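Local coordinates for tail fiber protein (Acinetobacter phage AM24, PDB 5W5P) that probably recognises and degrades the capsular polysaccharide of Acinetobacter baumannii, acting as the trimeric tailspike with which the phage attaches to its host, at residues A[144-149]-A[174-179]; A[170-175]-A[209-214]; A[216-221]-A[237-242]. All blocks are in the same frame, centred on the assembly; numbering follows the deposited sequence.

Contact 1: residues A[144-149]-A[174-179]; sequences SFKMMT and WVYSNT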
# COMPACT_ATOMS: atom_id res chain seq x y z
N SER A 144 0.27 36.88 -1.23
CA SER A 144 1.23 36.24 -2.12
C SER A 144 2.61 36.74 -1.72
O SER A 144 2.90 37.94 -1.86
CB SER A 144 0.95 36.56 -3.59
OG SER A 144 -0.16 35.83 -4.08
N PHE A 145 3.46 35.85 -1.21
CA PHE A 145 4.79 36.22 -0.75
C PHE A 145 5.84 35.83 -1.78
O PHE A 145 5.61 34.99 -2.66
CB PHE A 145 5.09 35.57 0.60
CG PHE A 145 4.10 35.90 1.68
CD1 PHE A 145 4.31 36.99 2.51
CD2 PHE A 145 2.96 35.13 1.85
CE1 PHE A 145 3.39 37.31 3.50
CE2 PHE A 145 2.05 35.44 2.85
CZ PHE A 145 2.26 36.53 3.67
N LYS A 146 7.01 36.44 -1.67
CA LYS A 146 8.15 36.11 -2.52
C LYS A 146 9.36 35.85 -1.63
O LYS A 146 9.77 36.73 -0.87
CB LYS A 146 8.46 37.22 -3.52
CG LYS A 146 9.77 37.01 -4.26
CD LYS A 146 9.76 37.70 -5.61
CE LYS A 146 10.10 39.17 -5.46
NZ LYS A 146 9.99 39.90 -6.76
N MSE A 147 9.92 34.65 -1.73
CA MSE A 147 11.13 34.30 -0.99
C MSE A 147 12.28 33.99 -1.95
O MSE A 147 12.15 33.15 -2.84
CB MSE A 147 10.88 33.12 -0.06
CG MSE A 147 9.78 33.36 0.96
SE MSE A 147 9.39 31.79 2.05
CE MSE A 147 11.19 31.43 2.73
N MSE A 148 13.41 34.68 -1.75
CA MSE A 148 14.56 34.51 -2.64
C MSE A 148 15.85 34.18 -1.89
O MSE A 148 16.91 34.07 -2.49
CB MSE A 148 14.77 35.77 -3.47
CG MSE A 148 13.49 36.37 -4.01
SE MSE A 148 13.85 38.06 -4.90
CE MSE A 148 14.92 37.38 -6.39
N THR A 149 15.74 34.05 -0.57
CA THR A 149 16.88 33.78 0.29
C THR A 149 16.53 32.58 1.16
O THR A 149 15.42 32.54 1.73
CB THR A 149 17.22 34.99 1.16
OG1 THR A 149 17.37 36.15 0.32
CG2 THR A 149 18.52 34.76 1.94
N TRP A 174 5.83 32.72 -3.77
CA TRP A 174 6.70 32.67 -4.94
C TRP A 174 8.10 32.27 -4.51
O TRP A 174 8.67 32.86 -3.60
CB TRP A 174 6.74 34.02 -5.65
CG TRP A 174 5.44 34.44 -6.25
CD1 TRP A 174 4.52 35.27 -5.69
CD2 TRP A 174 4.92 34.06 -7.52
NE1 TRP A 174 3.45 35.43 -6.54
CE2 TRP A 174 3.67 34.70 -7.67
CE3 TRP A 174 5.39 33.24 -8.56
CZ2 TRP A 174 2.89 34.55 -8.82
CZ3 TRP A 174 4.61 33.09 -9.69
CH2 TRP A 174 3.37 33.75 -9.81
N VAL A 175 8.66 31.26 -5.18
CA VAL A 175 9.92 30.65 -4.77
C VAL A 175 11.00 31.03 -5.78
O VAL A 175 10.80 30.89 -6.99
CB VAL A 175 9.80 29.12 -4.66
CG1 VAL A 175 11.07 28.54 -4.07
CG2 VAL A 175 8.58 28.76 -3.81
N TYR A 176 12.14 31.50 -5.27
CA TYR A 176 13.30 31.85 -6.09
C TYR A 176 14.54 31.34 -5.36
O TYR A 176 15.10 32.03 -4.51
CB TYR A 176 13.38 33.36 -6.34
CG TYR A 176 12.30 33.89 -7.25
CD1 TYR A 176 11.06 34.27 -6.75
CD2 TYR A 176 12.52 34.01 -8.62
CE1 TYR A 176 10.07 34.75 -7.57
CE2 TYR A 176 11.53 34.49 -9.45
CZ TYR A 176 10.31 34.86 -8.92
OH TYR A 176 9.32 35.35 -9.75
N SER A 177 14.96 30.12 -5.71
CA SER A 177 16.13 29.53 -5.06
C SER A 177 16.61 28.34 -5.88
O SER A 177 15.81 27.51 -6.31
CB SER A 177 15.80 29.08 -3.64
OG SER A 177 16.90 28.42 -3.05
N ASN A 178 17.93 28.28 -6.09
CA ASN A 178 18.56 27.15 -6.75
C ASN A 178 18.85 26.00 -5.80
O ASN A 178 19.16 24.90 -6.27
CB ASN A 178 19.87 27.61 -7.42
CG ASN A 178 20.33 26.67 -8.51
OD1 ASN A 178 19.55 25.86 -9.03
ND2 ASN A 178 21.61 26.77 -8.87
N THR A 179 18.74 26.22 -4.49
CA THR A 179 19.10 25.21 -3.50
C THR A 179 17.97 24.84 -2.55
O THR A 179 17.97 23.73 -2.02
CB THR A 179 20.30 25.67 -2.67
OG1 THR A 179 19.94 26.84 -1.92
CG2 THR A 179 21.49 26.00 -3.57

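Contact 2: residues A[170-175]-A[209-214]; sequences GARVWV and RFQGDG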
# COMPACT_ATOMS: atom_id res chain seq x y z
N GLY A 170 -4.07 29.08 2.65
CA GLY A 170 -4.32 29.37 1.25
C GLY A 170 -3.34 30.33 0.62
O GLY A 170 -3.41 30.54 -0.60
N ALA A 171 -2.43 30.92 1.39
CA ALA A 171 -1.51 31.90 0.85
C ALA A 171 -0.63 31.29 -0.24
O ALA A 171 -0.48 30.07 -0.35
CB ALA A 171 -0.64 32.48 1.97
N ARG A 172 -0.04 32.17 -1.04
CA ARG A 172 0.88 31.78 -2.10
C ARG A 172 2.28 32.26 -1.75
O ARG A 172 2.46 33.35 -1.21
CB ARG A 172 0.45 32.35 -3.45
CG ARG A 172 1.42 32.06 -4.57
CD ARG A 172 1.32 33.10 -5.67
NE ARG A 172 0.28 32.75 -6.62
CZ ARG A 172 -0.69 33.56 -7.01
NH1 ARG A 172 -0.76 34.80 -6.53
NH2 ARG A 172 -1.60 33.14 -7.89
N VAL A 173 3.28 31.42 -2.05
CA VAL A 173 4.68 31.76 -1.86
C VAL A 173 5.38 31.60 -3.20
O VAL A 173 5.48 30.49 -3.72
CB VAL A 173 5.35 30.88 -0.79
CG1 VAL A 173 6.85 31.19 -0.69
CG2 VAL A 173 4.68 31.06 0.55
N TRP A 174 5.83 32.72 -3.77
CA TRP A 174 6.70 32.67 -4.94
C TRP A 174 8.10 32.27 -4.51
O TRP A 174 8.67 32.86 -3.60
CB TRP A 174 6.74 34.02 -5.65
CG TRP A 174 5.44 34.44 -6.25
CD1 TRP A 174 4.52 35.27 -5.69
CD2 TRP A 174 4.92 34.06 -7.52
NE1 TRP A 174 3.45 35.43 -6.54
CE2 TRP A 174 3.67 34.70 -7.67
CE3 TRP A 174 5.39 33.24 -8.56
CZ2 TRP A 174 2.89 34.55 -8.82
CZ3 TRP A 174 4.61 33.09 -9.69
CH2 TRP A 174 3.37 33.75 -9.81
N VAL A 175 8.66 31.26 -5.18
CA VAL A 175 9.92 30.65 -4.77
C VAL A 175 11.00 31.03 -5.78
O VAL A 175 10.80 30.89 -6.99
CB VAL A 175 9.80 29.12 -4.66
CG1 VAL A 175 11.07 28.54 -4.07
CG2 VAL A 175 8.58 28.76 -3.81
N ARG A 209 0.46 27.36 -1.24
CA ARG A 209 0.64 27.25 -2.68
C ARG A 209 2.04 27.76 -3.02
O ARG A 209 2.27 28.97 -3.05
CB ARG A 209 -0.43 28.05 -3.43
CG ARG A 209 -1.84 27.56 -3.18
CD ARG A 209 -2.85 28.47 -3.87
NE ARG A 209 -2.91 29.78 -3.24
CZ ARG A 209 -3.05 30.93 -3.90
NH1 ARG A 209 -3.15 30.93 -5.23
NH2 ARG A 209 -3.11 32.08 -3.24
N PHE A 210 2.97 26.85 -3.26
CA PHE A 210 4.31 27.21 -3.69
C PHE A 210 4.32 27.32 -5.21
O PHE A 210 3.83 26.43 -5.90
CB PHE A 210 5.34 26.19 -3.21
CG PHE A 210 5.56 26.21 -1.72
CD1 PHE A 210 5.03 25.22 -0.91
CD2 PHE A 210 6.29 27.23 -1.13
CE1 PHE A 210 5.24 25.23 0.46
CE2 PHE A 210 6.49 27.26 0.24
CZ PHE A 210 5.97 26.26 1.03
N GLN A 211 4.84 28.43 -5.73
CA GLN A 211 4.75 28.72 -7.15
C GLN A 211 6.04 29.34 -7.65
O GLN A 211 6.62 30.21 -6.99
CB GLN A 211 3.56 29.65 -7.45
CG GLN A 211 3.27 29.85 -8.93
CD GLN A 211 1.89 30.44 -9.19
OE1 GLN A 211 1.02 30.40 -8.33
NE2 GLN A 211 1.70 30.99 -10.39
N GLY A 212 6.49 28.88 -8.82
CA GLY A 212 7.58 29.51 -9.53
C GLY A 212 7.09 30.08 -10.85
O GLY A 212 5.96 29.81 -11.29
N ASP A 213 7.94 30.89 -11.48
CA ASP A 213 7.60 31.48 -12.77
C ASP A 213 7.96 30.58 -13.95
O ASP A 213 7.57 30.89 -15.09
CB ASP A 213 8.29 32.84 -12.94
CG ASP A 213 9.78 32.78 -12.68
OD1 ASP A 213 10.33 31.67 -12.54
OD2 ASP A 213 10.42 33.85 -12.63
N GLY A 214 8.68 29.49 -13.72
CA GLY A 214 9.05 28.57 -14.78
C GLY A 214 10.20 29.02 -15.65
O GLY A 214 10.68 28.21 -16.46
O HOH W 1 10.69 31.20 -9.85

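Contact 3: residues A[216-221]-A[237-242]; sequences SQSVVV and LRISAL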
# COMPACT_ATOMS: atom_id res chain seq x y z
N SER A 216 12.96 30.49 -14.14
CA SER A 216 14.06 30.62 -13.20
C SER A 216 14.00 29.44 -12.24
O SER A 216 13.08 28.62 -12.29
CB SER A 216 13.98 31.95 -12.44
OG SER A 216 12.78 32.02 -11.69
N GLN A 217 14.99 29.36 -11.35
CA GLN A 217 15.12 28.23 -10.45
C GLN A 217 14.28 28.45 -9.20
O GLN A 217 14.37 29.52 -8.57
CB GLN A 217 16.59 27.99 -10.09
CG GLN A 217 17.37 27.27 -11.18
CD GLN A 217 16.73 25.96 -11.61
OE1 GLN A 217 16.52 25.06 -10.80
NE2 GLN A 217 16.40 25.86 -12.89
N SER A 218 13.48 27.45 -8.83
CA SER A 218 12.66 27.49 -7.63
C SER A 218 12.69 26.12 -6.97
O SER A 218 12.17 25.14 -7.52
CB SER A 218 11.22 27.89 -7.95
OG SER A 218 10.68 27.10 -9.00
N VAL A 219 13.28 26.04 -5.78
CA VAL A 219 13.35 24.82 -4.99
C VAL A 219 12.78 25.14 -3.61
O VAL A 219 13.14 26.17 -3.02
CB VAL A 219 14.79 24.29 -4.88
CG1 VAL A 219 14.85 23.11 -3.91
CG2 VAL A 219 15.32 23.90 -6.27
N VAL A 220 11.90 24.28 -3.11
CA VAL A 220 11.20 24.55 -1.85
C VAL A 220 12.01 24.01 -0.67
O VAL A 220 12.35 24.76 0.25
CB VAL A 220 9.79 23.94 -1.85
CG1 VAL A 220 9.05 24.30 -0.56
CG2 VAL A 220 9.01 24.43 -3.07
N VAL A 221 12.34 22.72 -0.70
CA VAL A 221 13.03 22.06 0.40
C VAL A 221 14.45 21.73 -0.04
O VAL A 221 14.66 21.10 -1.09
CB VAL A 221 12.28 20.79 0.84
CG1 VAL A 221 13.15 19.96 1.78
CG2 VAL A 221 10.96 21.15 1.51
N LEU A 237 3.24 24.74 -8.29
CA LEU A 237 3.00 25.15 -9.66
C LEU A 237 4.29 25.73 -10.22
O LEU A 237 4.83 26.69 -9.67
CB LEU A 237 1.86 26.17 -9.73
CG LEU A 237 1.47 26.75 -11.09
CD1 LEU A 237 1.19 25.65 -12.11
CD2 LEU A 237 0.27 27.66 -10.93
N ARG A 238 4.78 25.14 -11.31
CA ARG A 238 5.98 25.59 -12.02
C ARG A 238 7.17 25.71 -11.07
O ARG A 238 7.96 26.66 -11.13
CB ARG A 238 5.72 26.91 -12.76
CG ARG A 238 4.60 26.81 -13.79
CD ARG A 238 4.44 28.09 -14.59
NE ARG A 238 3.27 28.03 -15.46
CZ ARG A 238 2.04 28.42 -15.10
NH1 ARG A 238 1.83 28.88 -13.87
NH2 ARG A 238 1.04 28.34 -15.96
N ILE A 239 7.31 24.71 -10.20
CA ILE A 239 8.42 24.62 -9.26
C ILE A 239 9.49 23.71 -9.85
O ILE A 239 9.19 22.59 -10.28
CB ILE A 239 7.94 24.11 -7.89
CG1 ILE A 239 6.98 25.12 -7.27
CG2 ILE A 239 9.13 23.77 -6.97
CD1 ILE A 239 7.67 26.28 -6.57
N SER A 240 10.73 24.19 -9.88
CA SER A 240 11.80 23.43 -10.53
C SER A 240 12.06 22.11 -9.82
O SER A 240 12.36 21.10 -10.45
CB SER A 240 13.07 24.27 -10.59
OG SER A 240 12.79 25.59 -11.03
N ALA A 241 11.95 22.11 -8.49
CA ALA A 241 12.13 20.90 -7.70
C ALA A 241 11.50 21.12 -6.33
O ALA A 241 11.76 22.14 -5.69
CB ALA A 241 13.61 20.54 -7.55
N LEU A 242 10.68 20.17 -5.89
CA LEU A 242 10.18 20.23 -4.52
C LEU A 242 11.32 20.01 -3.53
O LEU A 242 11.45 20.74 -2.54
CB LEU A 242 9.08 19.20 -4.31
CG LEU A 242 7.64 19.61 -4.61
CD1 LEU A 242 7.43 19.88 -6.11
CD2 LEU A 242 6.66 18.56 -4.10
O HOH W 2 10.43 28.38 -11.10
O HOH W 3 12.34 26.24 -13.89

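Contact 1: residues A[144-149]-A[174-179]
Lys146 lies beside Trp174 and reaches on to Tyr176, where strand 144-147 runs parallel to strand 172-175 at the start of the tailspike's parallel beta-helix. Met147 bonds to the residues on either side of its partner Val175: Met147 N donates to Trp174 O at 2.9 Å, almost straight at 172°, and Met147 O accepts from Tyr176 N at 2.9 Å, more bent at 139°. Along Lys146, CB sits 4.2 Å from CB of Trp174, the neighbour in the next coil. With CG anti to the backbone N (chi1 170°), the chain turns toward the tyrosine: CG comes within 3.9 Å of Tyr176 CD1, and CD within 3.6 Å of Tyr176 CE1, the two side chains crossing at a slant. A bend at chi3, about the CG-CD bond, then carries the ammonium group to its hydrogen-bond partner, Thr118 O. Lysine suits this partly exposed place because its methylenes can pack against the CD1 and CE1 carbons of the tyrosine ring while the charge finds a polar partner further out. The indole of Trp174 points to the same face, and its NE1 end passes 4.0 Å from Ser144 CB. On the other face, selenomethionine Met147 and Val175 are buried; the long, flexible chain of Met147 leads away from its strand neighbour to pack on Ser122 and Val125 of helix 122-132, which covers this part of the coil. Past the strand ends the chains still meet, and selenomethionine Met148 runs alongside Tyr176, its CG 3.8 Å from Tyr176 CB.

Contact 2: residues A[170-175]-A[209-214]
Arg172 and Gln211 meet side chain to side chain between two successive coils of the parallel beta-helix, strands 172-175 and 209-211. Val173 N donates to Arg209 O and Val173 O accepts from Gln211 N, so Val173 straddles its partner Phe210. Arg172 NE donates to Gln211 OE1 at 3.0 Å, the nitrogen standing above the amide plane, 55° out of it. Gln211 can reach because CG is anti to the backbone N (chi1 -172°) and the chain runs extended beside Trp174, bringing NE2 to 3.3 Å from Trp174 CH2. A long amide suits the place, offering OE1 to the arginine, while CG lies 3.6 Å from Trp174 CZ3. One face of the Arg209 guanidinium lies against Arg172 CB, and its NE donates to Gly170 O at 2.8 Å, close to the guanidinium plane; Gly170 adopts backbone angles that call for glycine. Further out, Ser144 OG bonds Arg172 NH1, while Asp161 of the second subunit forms a salt bridge with Arg172 NH2 and accepts from Arg209 NH1 through its backbone O, so both arginines join this face to that subunit. On the opposite, apolar face Phe210 bridges two valines: its CD2 lies 3.8 Å from both Val173 CB and Val175 CG2.

Contact 3: residues A[216-221]-A[237-242]
A corner of the parallel beta-helix, where each coil turns from one sheet into the next, brings residues 216-221 against residues 237-242 of the following coil. Ser218 and Ser240 occupy matching positions and bond each other's backbone: Ser240 N donates to Ser218 OG at 3.0 Å, and Ser218 N donates to Ser240 OG, also at 3.0 Å. The exchange depends on the two hydroxyls turning differently. Ser218 OG sits between its own backbone N and carbonyl carbon (chi1 51°), whereas Ser240 OG lies beside its backbone N and anti to the carbonyl carbon (chi1 -46°). Serine fits because a short, flexible hydroxyl can accept from a backbone N-H where the chain leaves the regular ladder. A water bonded to both Ser216 O and Ser240 OG adds a further link. From Ser218 O onward the backbones pair directly. Ala241 N donates to Ser218 O at 3.2 Å, Val220 N makes a weak bond to Ala241 O, and Val221 N closes the run on Leu242 O at 2.8 Å. In the bridge of Val219 with Ala241, Val219 CG2 touches Ala241 CB at 4.0 Å. Val220 and Ile239, crossing at about a right angle, meet through their CG2 methyls at 4.0 Å, and both also pack on Phe210, where their beta-branched methyls suit a buried apolar interior. Like residues stacked at equivalent positions of successive coils, here serine on serine, are characteristic of parallel beta-helices.

The three contacts form one continuous patch on the same side of the chain's centre, their centres 8 to 9 Å apart. Contacts 1 and 2 share strand 172-175, which lies between strands 144-147 and 209-211, so three coils follow one another there. Contact 3 comes later in the chain and lies round the corner, joining 219-222 to 241-244 in a neighbouring sheet. Probable backbone hydrogen bonds link it to the other two: Ser177 N with Gln217 O toward contact 1, and Gly212 N with Leu237 O toward contact 2. Together they line up successive coils near the N-terminal end of the beta-helix, with contact 2, and Leu237 of contact 3, meeting Asp161 of a second subunit.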